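Periplasmic solute binding protein (Candidatus Liberibacter asiaticus str. psy62, PDB 6IXI) binds zinc and manganese ions and probably hands them to a membrane transporter for uptake from the periplasm. Local coordinates at residues A[219-224]-A[244-249]; A[104-109]-A[170-175]; A[165-170]-A[213-218]. All coordinates share one frame; numbering follows the deposited sequence.

Contact 1 (A[219-224]-A[244-249]). With CD (cadmium ion), chain B; SO4 (sulfate ion), chain M.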
loop_
_atom_site.group_PDB
_atom_site.type_symbol
_atom_site.label_atom_id
_atom_site.label_comp_id
_atom_site.label_asym_id
_atom_site.label_seq_id
_atom_site.Cartn_x
_atom_site.Cartn_y
_atom_site.Cartn_z
ATOM N N PHE A 219 11.071 6.380 10.637
ATOM C CA PHE A 219 11.306 6.289 9.204
ATOM C C PHE A 219 10.697 7.474 8.468
ATOM O O PHE A 219 9.813 8.166 8.985
ATOM C CB PHE A 219 10.648 5.021 8.663
ATOM C CG PHE A 219 11.226 3.770 9.265
ATOM C CD1 PHE A 219 12.361 3.193 8.725
ATOM C CD2 PHE A 219 10.666 3.208 10.405
ATOM C CE1 PHE A 219 12.911 2.057 9.300
ATOM C CE2 PHE A 219 11.209 2.066 10.971
ATOM C CZ PHE A 219 12.326 1.486 10.409
ATOM N N SER A 220 11.181 7.671 7.239
ATOM C CA SER A 220 10.420 8.388 6.237
ATOM C C SER A 220 10.179 7.449 5.057
ATOM O O SER A 220 10.570 6.274 5.094
ATOM C CB SER A 220 11.117 9.658 5.813
ATOM O OG SER A 220 12.250 9.356 5.014
ATOM N N GLU A 221 9.547 7.974 4.002
ATOM C CA GLU A 221 9.121 7.104 2.922
ATOM C C GLU A 221 9.542 7.678 1.569
ATOM O O GLU A 221 10.073 8.787 1.484
ATOM C CB GLU A 221 7.628 6.797 3.056
ATOM C CG GLU A 221 7.249 6.192 4.397
ATOM C CD GLU A 221 6.857 7.207 5.466
ATOM O OE1 GLU A 221 6.026 8.098 5.171
ATOM O OE2 GLU A 221 7.402 7.119 6.586
ATOM N N SER A 222 9.306 6.896 0.503
ATOM C CA SER A 222 10.020 7.110 -0.744
ATOM C C SER A 222 9.432 8.300 -1.502
ATOM O O SER A 222 10.063 8.803 -2.412
ATOM C CB SER A 222 10.036 5.874 -1.593
ATOM O OG SER A 222 8.734 5.574 -2.085
ATOM N N THR A 223 8.232 8.756 -1.132
ATOM C CA THR A 223 7.635 9.874 -1.845
ATOM C C THR A 223 7.423 11.086 -0.934
ATOM O O THR A 223 6.621 11.954 -1.259
ATOM C CB THR A 223 6.303 9.498 -2.513
ATOM O OG1 THR A 223 5.346 9.280 -1.476
ATOM C CG2 THR A 223 6.376 8.304 -3.439
ATOM N N ASN A 224 8.125 11.174 0.200
ATOM C CA ASN A 224 7.984 12.375 1.014
ATOM C C ASN A 224 9.359 12.790 1.526
ATOM O O ASN A 224 10.342 12.089 1.290
ATOM C CB ASN A 224 6.959 12.199 2.142
ATOM C CG ASN A 224 7.267 11.010 3.030
ATOM O OD1 ASN A 224 8.429 10.622 3.172
ATOM N ND2 ASN A 224 6.233 10.418 3.622
ATOM N N LEU A 244 11.319 3.907 3.711
ATOM C CA LEU A 244 10.457 2.786 3.347
ATOM C C LEU A 244 9.730 3.058 2.032
ATOM O O LEU A 244 9.554 4.208 1.632
ATOM C CB LEU A 244 9.449 2.484 4.464
ATOM C CG LEU A 244 10.013 2.383 5.882
ATOM C CD1 LEU A 244 8.881 2.275 6.913
ATOM C CD2 LEU A 244 10.956 1.195 6.007
ATOM N N TYR A 245 9.326 1.967 1.366
ATOM C CA TYR A 245 8.491 2.024 0.177
ATOM C C TYR A 245 7.091 1.578 0.541
ATOM O O TYR A 245 6.896 0.456 1.021
ATOM C CB TYR A 245 9.033 1.123 -0.936
ATOM C CG TYR A 245 10.248 1.711 -1.603
ATOM C CD1 TYR A 245 11.496 1.655 -0.992
ATOM C CD2 TYR A 245 10.131 2.366 -2.821
ATOM C CE1 TYR A 245 12.610 2.221 -1.594
ATOM C CE2 TYR A 245 11.237 2.926 -3.434
ATOM C CZ TYR A 245 12.474 2.857 -2.819
ATOM O OH TYR A 245 13.545 3.419 -3.452
ATOM N N VAL A 246 6.133 2.487 0.311
ATOM C CA VAL A 246 4.753 2.231 0.688
ATOM C C VAL A 246 3.790 2.701 -0.405
ATOM O O VAL A 246 2.811 2.013 -0.679
ATOM C CB VAL A 246 4.395 2.812 2.079
ATOM C CG1 VAL A 246 5.337 2.310 3.160
ATOM C CG2 VAL A 246 4.378 4.332 2.077
ATOM N N ASP A 247 4.032 3.874 -0.996
ATOM C CA ASP A 247 2.998 4.538 -1.782
ATOM C C ASP A 247 3.049 4.162 -3.256
ATOM O O ASP A 247 2.117 4.434 -4.005
ATOM C CB ASP A 247 3.059 6.059 -1.628
ATOM C CG ASP A 247 2.142 6.547 -0.521
ATOM O OD1 ASP A 247 1.409 5.703 0.028
ATOM O OD2 ASP A 247 2.174 7.759 -0.205
ATOM N N SER A 248 4.168 3.571 -3.682
ATOM C CA SER A 248 4.397 3.367 -5.095
ATOM C C SER A 248 5.442 2.278 -5.233
ATOM O O SER A 248 6.342 2.205 -4.406
ATOM C CB SER A 248 4.924 4.661 -5.702
ATOM O OG SER A 248 5.243 4.475 -7.074
ATOM N N LEU A 249 5.371 1.500 -6.313
ATOM C CA LEU A 249 6.499 0.654 -6.673
ATOM C C LEU A 249 7.658 1.568 -7.056
ATOM O O LEU A 249 7.453 2.678 -7.547
ATOM C CB LEU A 249 6.148 -0.244 -7.861
ATOM C CG LEU A 249 4.965 -1.197 -7.665
ATOM C CD1 LEU A 249 4.790 -2.114 -8.871
ATOM C CD2 LEU A 249 5.151 -2.032 -6.410
HETATM CD CD CD B . 0.437 7.353 1.279
HETATM S S SO4 M . 12.894 4.771 -7.062
HETATM O O1 SO4 M . 13.481 5.904 -7.728
HETATM O O2 SO4 M . 11.742 4.332 -7.808
HETATM O O3 SO4 M . 12.479 5.152 -5.733
HETATM O O4 SO4 M . 13.875 3.711 -6.986
HETATM O O HOH W 1 6.545 5.236 -0.624
HETATM O O HOH W 2 2.591 10.454 -1.968
#
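Asp247 OD2 is gripped by the cadmium ion and by a water shared with Thr223. Both OD1 and OD2 of Asp247 lie 2.3 Å from the metal, a bidentate clasp; the water donates to OD2 of Asp247 over 3.2 Å and accepts from OG1 of Thr223 at 3.0 Å. Thr223 is therefore a second-shell residue that can steady the carboxylate without touching the metal. Asp247 is a zinc and manganese ligand of this protein. A second water joins OG of Ser222, at 2.7 Å, to the backbone N of Asp247. A chi1 of 69° turns OG of Ser222 to this water and to CD2 of Tyr245, and CB of Ser222 lies over one face of the Tyr245 ring, 3.9 Å from its centroid. At the edge of that ring, OH donates to a sulfate ion, probably from the crystallisation liquor. The strand part is parallel: Leu244 N donates to Ser220 O over 2.8 Å, nearly straight at 165°. Beside it, CD1 of Leu244 reaches CG of Phe219 at 3.6 Å, off-centre to the ring. The type I turn from Glu221 to Asn224 is tied by side chains: Asn224 ND2 donates to OE1 of Glu221 at 2.8 Å from above the carboxylate plane, and Asn224 OD1 takes the N-H of Glu221. Backbone N atoms of Glu172 and Ser171 also donate to this carboxylate, placing Glu221 behind the metal ligand Glu172. Helix 259-274 packs against Phe219, Leu244 and Tyr245, strand 167-170 touches Glu221 and Leu244 through Thr170, and helix 12-22 meets Ser248.

Contact 2 (A[104-109]-A[170-175]). With CD (cadmium ion), chain B.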
loop_
_atom_site.group_PDB
_atom_site.type_symbol
_atom_site.label_atom_id
_atom_site.label_comp_id
_atom_site.label_asym_id
_atom_site.label_seq_id
_atom_site.Cartn_x
_atom_site.Cartn_y
_atom_site.Cartn_z
ATOM N N ASN A 104 -7.957 5.714 6.585
ATOM C CA ASN A 104 -6.568 5.605 6.150
ATOM C C ASN A 104 -6.541 4.648 4.953
ATOM O O ASN A 104 -7.095 3.555 5.018
ATOM C CB ASN A 104 -5.699 5.140 7.321
ATOM C CG ASN A 104 -4.215 5.145 7.035
ATOM O OD1 ASN A 104 -3.759 4.551 6.048
ATOM N ND2 ASN A 104 -3.449 5.789 7.906
ATOM N N PRO A 105 -5.945 5.013 3.795
ATOM C CA PRO A 105 -6.003 4.137 2.624
ATOM C C PRO A 105 -5.008 2.974 2.536
ATOM O O PRO A 105 -5.152 2.127 1.657
ATOM C CB PRO A 105 -5.733 5.114 1.480
ATOM C CG PRO A 105 -4.800 6.139 2.095
ATOM C CD PRO A 105 -5.169 6.232 3.557
ATOM N N HIS A 106 -4.010 2.920 3.434
ATOM C CA HIS A 106 -2.802 2.127 3.207
ATOM C C HIS A 106 -3.010 0.649 3.570
ATOM O O HIS A 106 -2.165 0.048 4.242
ATOM C CB HIS A 106 -1.612 2.805 3.944
ATOM C CG HIS A 106 -1.371 4.227 3.528
ATOM N ND1 HIS A 106 -1.852 5.306 4.269
ATOM C CD2 HIS A 106 -0.720 4.763 2.460
ATOM C CE1 HIS A 106 -1.481 6.440 3.688
ATOM N NE2 HIS A 106 -0.810 6.139 2.561
ATOM N N ALA A 107 -4.116 0.038 3.111
ATOM C CA ALA A 107 -4.500 -1.286 3.597
ATOM C C ALA A 107 -3.550 -2.374 3.090
ATOM O O ALA A 107 -3.492 -3.448 3.679
ATOM C CB ALA A 107 -5.926 -1.613 3.197
ATOM N N TRP A 108 -2.839 -2.108 1.984
ATOM C CA TRP A 108 -2.009 -3.101 1.316
ATOM C C TRP A 108 -0.683 -3.332 2.065
ATOM O O TRP A 108 0.091 -4.232 1.717
ATOM C CB TRP A 108 -1.732 -2.628 -0.120
ATOM C CG TRP A 108 -0.925 -1.362 -0.151
ATOM C CD1 TRP A 108 0.426 -1.257 0.024
ATOM C CD2 TRP A 108 -1.417 -0.008 -0.285
ATOM N NE1 TRP A 108 0.811 0.061 -0.027
ATOM C CE2 TRP A 108 -0.292 0.851 -0.224
ATOM C CE3 TRP A 108 -2.685 0.563 -0.483
ATOM C CZ2 TRP A 108 -0.400 2.237 -0.364
ATOM C CZ3 TRP A 108 -2.802 1.935 -0.612
ATOM C CH2 TRP A 108 -1.667 2.757 -0.560
ATOM N N MET A 109 -0.378 -2.503 3.073
ATOM C CA MET A 109 0.828 -2.738 3.863
ATOM C C MET A 109 0.487 -3.730 4.980
ATOM O O MET A 109 0.374 -3.353 6.145
ATOM C CB MET A 109 1.344 -1.446 4.513
ATOM C CG MET A 109 1.894 -0.402 3.555
ATOM S SD MET A 109 3.041 -1.065 2.320
ATOM C CE MET A 109 4.401 -1.578 3.375
ATOM N N THR A 170 6.660 6.353 11.715
ATOM C CA THR A 170 6.892 6.744 10.338
ATOM C C THR A 170 6.501 8.211 10.154
ATOM O O THR A 170 6.039 8.872 11.085
ATOM C CB THR A 170 6.169 5.803 9.363
ATOM O OG1 THR A 170 4.768 5.881 9.618
ATOM C CG2 THR A 170 6.623 4.361 9.477
ATOM N N SER A 171 6.708 8.709 8.934
ATOM C CA SER A 171 6.364 10.078 8.622
ATOM C C SER A 171 4.876 10.167 8.255
ATOM O O SER A 171 4.086 10.695 9.043
ATOM C CB SER A 171 7.335 10.626 7.596
ATOM O OG SER A 171 8.675 10.471 8.094
ATOM N N GLU A 172 4.479 9.607 7.101
ATOM C CA GLU A 172 3.063 9.405 6.808
ATOM C C GLU A 172 2.561 8.237 7.658
ATOM O O GLU A 172 3.362 7.387 8.061
ATOM C CB GLU A 172 2.879 9.046 5.331
ATOM C CG GLU A 172 1.445 9.176 4.820
ATOM C CD GLU A 172 1.185 8.552 3.458
ATOM O OE1 GLU A 172 1.972 7.654 3.051
ATOM O OE2 GLU A 172 0.183 8.936 2.810
ATOM N N GLY A 173 1.253 8.200 7.957
ATOM C CA GLY A 173 0.683 7.078 8.707
ATOM C C GLY A 173 0.406 5.890 7.777
ATOM O O GLY A 173 -0.732 5.458 7.643
ATOM N N CYS A 174 1.466 5.384 7.125
ATOM C CA CYS A 174 1.376 4.385 6.075
ATOM C C CYS A 174 1.391 2.952 6.629
ATOM O O CYS A 174 1.234 2.008 5.852
ATOM C CB CYS A 174 2.538 4.546 5.092
ATOM S SG CYS A 174 4.173 4.624 5.891
ATOM N N LEU A 175 1.563 2.768 7.944
ATOM C CA LEU A 175 1.830 1.429 8.474
ATOM C C LEU A 175 0.742 1.006 9.466
ATOM O O LEU A 175 0.854 -0.033 10.130
ATOM C CB LEU A 175 3.227 1.385 9.118
ATOM C CG LEU A 175 4.433 1.420 8.172
ATOM C CD1 LEU A 175 5.709 1.023 8.924
ATOM C CD2 LEU A 175 4.208 0.495 6.983
HETATM CD CD CD B . 0.437 7.353 1.279
HETATM O O HOH W 3 -0.771 0.388 6.598
#
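His106 and Cys174 bring their CA atoms to 5.5 Å where two loops meet, each kinked by an inverse gamma turn, one centred on His106 and the other on Gly173. NE2 of His106 binds the cadmium ion at 2.2 Å, and Glu172 clasps it with both oxygens, OE2 at 2.2 Å and OE1 at 2.4 Å; imidazole and carboxylate planes stand 75° apart. Glu172 gets there by an extended chain, with CG anti to the backbone N (chi1 -164°), and Asn193 is a further polar partner of its carboxylate. This is the metal site seen to bind zinc and manganese, in a protein of the ZnuA-like solute-binding family, and Asn104 belongs to its second shell. Asn104 OD1 accepts twice, from His106 N in an Asx turn and from His106 ND1 at 2.7 Å, which fixes the ring's rotation and leaves NE2 facing the metal. Its ND2 reaches across to Gly173 O, 2.7 Å away, almost straight and in the carbonyl plane. The imidazole is sandwiched between CA of Cys174, 3.9 Å from the ring centroid, and CG of Pro105 on the opposite face. A water donates to both His106 O and Cys174 O, while Met109 CG lies 3.4 Å from Cys174 O.

Contact 3 (A[165-170]-A[213-218]). With CD (cadmium ion), chain D.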
loop_
_atom_site.group_PDB
_atom_site.type_symbol
_atom_site.label_atom_id
_atom_site.label_comp_id
_atom_site.label_asym_id
_atom_site.label_seq_id
_atom_site.Cartn_x
_atom_site.Cartn_y
_atom_site.Cartn_z
ATOM N N LYS A 165 8.694 -2.485 22.963
ATOM C CA LYS A 165 9.413 -1.960 21.810
ATOM C C LYS A 165 8.562 -2.102 20.545
ATOM O O LYS A 165 9.072 -1.948 19.428
ATOM C CB LYS A 165 10.798 -2.611 21.699
ATOM C CG LYS A 165 11.684 -2.449 22.928
ATOM C CD LYS A 165 13.019 -3.174 22.851
ATOM C CE LYS A 165 13.634 -3.417 24.217
ATOM N NZ LYS A 165 15.107 -3.564 24.145
ATOM N N ARG A 166 7.256 -2.360 20.742
ATOM C CA ARG A 166 6.343 -2.667 19.650
ATOM C C ARG A 166 5.721 -1.392 19.080
ATOM O O ARG A 166 4.538 -1.126 19.258
ATOM C CB ARG A 166 5.335 -3.744 20.071
ATOM C CG ARG A 166 5.961 -5.131 20.023
ATOM C CD ARG A 166 5.221 -6.274 20.689
ATOM N NE ARG A 166 4.292 -6.840 19.730
ATOM C CZ ARG A 166 4.478 -7.937 19.008
ATOM N NH1 ARG A 166 5.568 -8.668 19.143
ATOM N NH2 ARG A 166 3.534 -8.312 18.169
ATOM N N TRP A 167 6.529 -0.644 18.336
ATOM C CA TRP A 167 6.130 0.631 17.758
ATOM C C TRP A 167 6.673 0.695 16.338
ATOM O O TRP A 167 7.854 0.437 16.143
ATOM C CB TRP A 167 6.730 1.786 18.572
ATOM C CG TRP A 167 6.123 1.977 19.927
ATOM C CD1 TRP A 167 6.545 1.440 21.108
ATOM C CD2 TRP A 167 4.968 2.774 20.234
ATOM N NE1 TRP A 167 5.728 1.850 22.128
ATOM C CE2 TRP A 167 4.753 2.668 21.622
ATOM C CE3 TRP A 167 4.103 3.567 19.473
ATOM C CZ2 TRP A 167 3.706 3.326 22.257
ATOM C CZ3 TRP A 167 3.067 4.223 20.102
ATOM C CH2 TRP A 167 2.877 4.103 21.478
ATOM N N PHE A 168 5.795 1.018 15.376
ATOM C CA PHE A 168 6.194 1.454 14.045
ATOM C C PHE A 168 6.001 2.964 13.964
ATOM O O PHE A 168 4.863 3.435 13.994
ATOM C CB PHE A 168 5.344 0.797 12.946
ATOM C CG PHE A 168 5.381 -0.713 12.880
ATOM C CD1 PHE A 168 6.520 -1.423 13.261
ATOM C CD2 PHE A 168 4.279 -1.425 12.410
ATOM C CE1 PHE A 168 6.544 -2.813 13.189
ATOM C CE2 PHE A 168 4.297 -2.814 12.350
ATOM C CZ PHE A 168 5.432 -3.505 12.737
ATOM N N VAL A 169 7.115 3.698 13.844
ATOM C CA VAL A 169 7.078 5.151 13.776
ATOM C C VAL A 169 7.555 5.637 12.411
ATOM O O VAL A 169 8.689 5.393 12.008
ATOM C CB VAL A 169 7.849 5.822 14.933
ATOM C CG1 VAL A 169 7.709 7.339 14.862
ATOM C CG2 VAL A 169 7.320 5.324 16.273
ATOM N N THR A 170 6.660 6.353 11.715
ATOM C CA THR A 170 6.892 6.744 10.338
ATOM C C THR A 170 6.501 8.211 10.154
ATOM O O THR A 170 6.039 8.872 11.085
ATOM C CB THR A 170 6.169 5.803 9.363
ATOM O OG1 THR A 170 4.768 5.881 9.618
ATOM C CG2 THR A 170 6.623 4.361 9.477
ATOM N N HIS A 213 8.070 6.661 25.425
ATOM C CA HIS A 213 8.098 5.218 25.245
ATOM C C HIS A 213 9.485 4.722 24.863
ATOM O O HIS A 213 9.664 3.525 24.672
ATOM C CB HIS A 213 7.064 4.760 24.212
ATOM C CG HIS A 213 5.658 5.003 24.634
ATOM N ND1 HIS A 213 5.006 4.184 25.536
ATOM C CD2 HIS A 213 4.779 5.965 24.288
ATOM C CE1 HIS A 213 3.783 4.636 25.727
ATOM N NE2 HIS A 213 3.619 5.725 24.965
ATOM N N LYS A 214 10.456 5.632 24.742
ATOM C CA LYS A 214 11.838 5.255 24.474
ATOM C C LYS A 214 11.941 4.638 23.082
ATOM O O LYS A 214 12.734 3.728 22.854
ATOM C CB LYS A 214 12.382 4.295 25.542
ATOM C CG LYS A 214 12.748 4.928 26.880
ATOM C CD LYS A 214 11.541 5.421 27.648
ATOM C CE LYS A 214 11.815 6.666 28.463
ATOM N NZ LYS A 214 12.517 6.345 29.728
ATOM N N ILE A 215 11.117 5.140 22.160
ATOM C CA ILE A 215 11.102 4.627 20.808
ATOM C C ILE A 215 12.423 5.017 20.158
ATOM O O ILE A 215 12.845 6.152 20.291
ATOM C CB ILE A 215 9.867 5.158 20.050
ATOM C CG1 ILE A 215 8.580 4.522 20.588
ATOM C CG2 ILE A 215 10.028 4.928 18.558
ATOM C CD1 ILE A 215 7.325 5.323 20.314
ATOM N N LYS A 216 13.049 4.072 19.439
ATOM C CA LYS A 216 14.439 4.195 19.021
ATOM C C LYS A 216 14.601 4.687 17.585
ATOM O O LYS A 216 15.691 5.122 17.216
ATOM C CB LYS A 216 15.143 2.845 19.188
ATOM C CG LYS A 216 15.361 2.428 20.634
ATOM C CD LYS A 216 16.384 3.305 21.330
ATOM C CE LYS A 216 16.139 3.464 22.818
ATOM N NZ LYS A 216 17.202 4.277 23.454
ATOM N N PHE A 217 13.551 4.601 16.759
ATOM C CA PHE A 217 13.717 4.863 15.331
ATOM C C PHE A 217 12.462 5.496 14.731
ATOM O O PHE A 217 11.339 5.215 15.156
ATOM C CB PHE A 217 14.035 3.570 14.566
ATOM C CG PHE A 217 15.402 2.972 14.810
ATOM C CD1 PHE A 217 16.483 3.310 14.008
ATOM C CD2 PHE A 217 15.611 2.052 15.831
ATOM C CE1 PHE A 217 17.735 2.742 14.231
ATOM C CE2 PHE A 217 16.865 1.501 16.070
ATOM C CZ PHE A 217 17.926 1.845 15.264
ATOM N N ILE A 218 12.672 6.362 13.733
ATOM C CA ILE A 218 11.574 6.899 12.948
ATOM C C ILE A 218 11.997 6.844 11.483
ATOM O O ILE A 218 13.110 7.249 11.140
ATOM C CB ILE A 218 11.165 8.327 13.383
ATOM C CG1 ILE A 218 10.065 8.912 12.485
ATOM C CG2 ILE A 218 12.369 9.262 13.432
ATOM C CD1 ILE A 218 9.390 10.163 13.048
HETATM CD CD CD D . 5.438 2.111 26.390
HETATM O O HOH W 4 7.452 2.349 28.127
#
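Trp167 lies against His213 and Ile215 at the outer end of the C-terminal alpha/beta lobe, where strands 167-170 and 217-221 run side by side. CB of Trp167 sits 3.9 Å from CG1 of Ile215. With CG anti to the carbonyl carbon (chi1 -71°), the indole swings over that same isoleucine: CG of Trp167 meets CG1 and CD1 of Ile215, and CD2 of Trp167 comes to 3.5 Å from CD1 of Ile215, which lies over one face of the five-membered ring as a CH-pi contact. Farther out the partner changes. NE1 of Trp167 is 3.8 Å from CB of His213, and CZ2 of Trp167 stands over the centre of the imidazole, 3.5 Å from CD2 of His213. CH2 of Trp167, at the tip, lies 3.9 Å from NE2 of His213. The ring planes are inclined at 41°. Two residues on, Val169 continues the packing: CG2 of Val169 touches CG2 of Ile215 at 3.6 Å, and its other branch, CG1, rests 3.7 Å from CG1 of Ile218. Leu187 of strand 185-188 touches both Val169 and Ile215, while helix 227-236 packs on Ile218. Beyond the indole, ND1 of His213 binds another cadmium ion at 2.3 Å, and that ion also holds a water.

In the fold
Contacts 1 and 2, with centres about 10 Å apart, converge on one cadmium ion: contact 1 brings Asp247, contact 2 brings His106 and Glu172, and His39 completes the set. Two hydrogen bonds probably join them, Phe219 O to Ser171 OG at 2.7 Å and Val246 O to Trp108 NE1 at 2.9 Å. Contact 3, centred about 18 Å from contact 1 and 15 Å from contact 2, shares Thr170 with contact 2 and strand 217-221 with contact 1; Phe219 N to Val169 O, 2.9 Å, probably a hydrogen bond, ties strand 217-221 to strand 167-170, whose end leads to Glu172.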